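Local coordinates for protein Amuc_1100 (Akkermansia muciniphila, PDB 6KNY) that is of unknown function but is a membrane protein, seen here as a monomer lacking its transmembrane region, at residues 122-126 against 272-276. Sequence-based numbering, arbitrary orientation.
Sequences FELKA and NLVHF
Phe122 meets both His275 and Leu273 of the strand. The imidazole stands edge-on over one face of the phenyl ring in a T-shaped pair. The ring centroids lie 4.7 Å apart and the planes meet at 76°. His275 CD2 sits 3.5 Å above the centre of the phenyl ring. Phe122 CG is anti to the backbone N (chi1 165°), which sends the ring out from the helix to the strand. Leu273 CD2 reaches Phe122 CE2 obliquely, at 3.5 Å. Were Phe122 an alanine, the imidazole edge would probably lose the aromatic face it points at, and Leu273 CD2 the ring carbon it packs against. His275 is held from elsewhere too: NE2 is hydrogen-bonded to Ser63 O and ND1 to Asn277 OD1. These two hydrogen bonds probably fix the rotation of the imidazole and keep its CD2 edge turned to Phe122. Glu123 gives mainly its aliphatic part, with CG 4.1 Å from Leu273 CD2. Its carboxylate forms a salt bridge with Arg147. One turn on from Phe122, Ala126 CB touches the same methyl, Leu273 CD2, at 3.6 Å. Leu273 CD2 thus sits in the corner formed by the Phe122 ring and Ala126 CB. Met173 and Phe201, from the strands flanking 265-276, extend this apolar layer. This is helix-on-sheet packing of an alpha/beta domain: helix 117-134 lies against a face of the mixed sheet through a buried apolar and aromatic core.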
loop_
_atom_site.group_PDB
_atom_site.type_symbol
_atom_site.label_atom_id
_atom_site.label_comp_id
_atom_site.label_asym_id
_atom_site.label_seq_id
_atom_site.Cartn_x
_atom_site.Cartn_y
_atom_site.Cartn_z
ATOM N N PHE A 122 10.233 0.288 2.595
ATOM C CA PHE A 122 9.747 -0.566 1.518
ATOM C C PHE A 122 8.225 -0.600 1.526
ATOM O O PHE A 122 7.587 -0.397 0.493
ATOM C CB PHE A 122 10.302 -1.986 1.665
ATOM C CG PHE A 122 9.574 -3.004 0.828
ATOM C CD1 PHE A 122 9.864 -3.141 -0.527
ATOM C CD2 PHE A 122 8.576 -3.798 1.377
ATOM C CE1 PHE A 122 9.176 -4.067 -1.311
ATOM C CE2 PHE A 122 7.900 -4.724 0.600
ATOM C CZ PHE A 122 8.197 -4.863 -0.732
ATOM N N GLU A 123 7.630 -0.838 2.697
ATOM C CA GLU A 123 6.172 -0.945 2.788
ATOM C C GLU A 123 5.498 0.372 2.442
ATOM O O GLU A 123 4.491 0.402 1.725
ATOM C CB GLU A 123 5.757 -1.409 4.185
ATOM C CG GLU A 123 4.310 -1.829 4.226
ATOM C CD GLU A 123 3.888 -2.397 5.559
ATOM O OE1 GLU A 123 4.491 -2.031 6.592
ATOM O OE2 GLU A 123 2.927 -3.193 5.568
ATOM N N LEU A 124 6.053 1.481 2.932
ATOM C CA LEU A 124 5.510 2.793 2.602
ATOM C C LEU A 124 5.604 3.081 1.106
ATOM O O LEU A 124 4.659 3.607 0.510
ATOM C CB LEU A 124 6.246 3.861 3.413
ATOM C CG LEU A 124 5.995 5.332 3.051
ATOM C CD1 LEU A 124 4.495 5.663 3.010
ATOM C CD2 LEU A 124 6.756 6.270 4.006
ATOM N N LYS A 125 6.739 2.752 0.477
ATOM C CA LYS A 125 6.860 3.030 -0.957
ATOM C C LYS A 125 5.869 2.203 -1.764
ATOM O O LYS A 125 5.275 2.708 -2.725
ATOM C CB LYS A 125 8.293 2.774 -1.452
ATOM C CG LYS A 125 9.271 3.878 -1.043
ATOM C CD LYS A 125 9.723 4.799 -2.216
ATOM C CE LYS A 125 10.904 5.738 -1.880
ATOM N NZ LYS A 125 10.685 7.197 -2.167
ATOM N N ALA A 126 5.652 0.938 -1.377
ATOM C CA ALA A 126 4.703 0.090 -2.096
ATOM C C ALA A 126 3.264 0.576 -1.913
ATOM O O ALA A 126 2.493 0.656 -2.884
ATOM C CB ALA A 126 4.842 -1.364 -1.629
ATOM N N ASN A 272 -1.998 -8.887 1.091
ATOM C CA ASN A 272 -0.662 -9.183 1.590
ATOM C C ASN A 272 0.326 -8.694 0.544
ATOM O O ASN A 272 0.343 -9.200 -0.585
ATOM C CB ASN A 272 -0.479 -10.668 1.874
ATOM C CG ASN A 272 -1.269 -11.130 3.104
ATOM O OD1 ASN A 272 -0.888 -10.876 4.244
ATOM N ND2 ASN A 272 -2.360 -11.830 2.866
ATOM N N LEU A 273 1.103 -7.675 0.910
ATOM C CA LEU A 273 2.255 -7.256 0.120
ATOM C C LEU A 273 3.360 -8.289 0.302
ATOM O O LEU A 273 3.733 -8.610 1.433
ATOM C CB LEU A 273 2.725 -5.878 0.580
ATOM C CG LEU A 273 4.048 -5.325 0.031
ATOM C CD1 LEU A 273 3.964 -5.116 -1.484
ATOM C CD2 LEU A 273 4.457 -4.031 0.789
ATOM N N VAL A 274 3.889 -8.812 -0.795
ATOM C CA VAL A 274 4.868 -9.892 -0.727
ATOM C C VAL A 274 6.265 -9.272 -0.760
ATOM O O VAL A 274 6.668 -8.694 -1.777
ATOM C CB VAL A 274 4.653 -10.892 -1.870
ATOM C CG1 VAL A 274 5.713 -11.988 -1.851
ATOM C CG2 VAL A 274 3.224 -11.483 -1.777
ATOM N N HIS A 275 7.001 -9.366 0.356
ATOM C CA HIS A 275 8.400 -8.945 0.376
ATOM C C HIS A 275 9.302 -10.160 0.152
ATOM O O HIS A 275 9.356 -11.060 0.997
ATOM C CB HIS A 275 8.794 -8.257 1.684
ATOM C CG HIS A 275 10.225 -7.801 1.672
ATOM N ND1 HIS A 275 11.252 -8.535 2.232
ATOM C CD2 HIS A 275 10.812 -6.731 1.081
ATOM C CE1 HIS A 275 12.403 -7.918 2.023
ATOM N NE2 HIS A 275 12.162 -6.812 1.342
ATOM N N PHE A 276 10.036 -10.160 -0.960
ATOM C CA PHE A 276 10.993 -11.223 -1.267
ATOM C C PHE A 276 12.276 -11.011 -0.474
ATOM O O PHE A 276 12.860 -9.925 -0.502
ATOM C CB PHE A 276 11.268 -11.259 -2.771
ATOM C CG PHE A 276 10.061 -11.640 -3.562
ATOM C CD1 PHE A 276 9.745 -12.979 -3.769
ATOM C CD2 PHE A 276 9.212 -10.669 -4.060
ATOM C CE1 PHE A 276 8.588 -13.342 -4.469
ATOM C CE2 PHE A 276 8.051 -11.020 -4.751
ATOM C CZ PHE A 276 7.741 -12.357 -4.953
#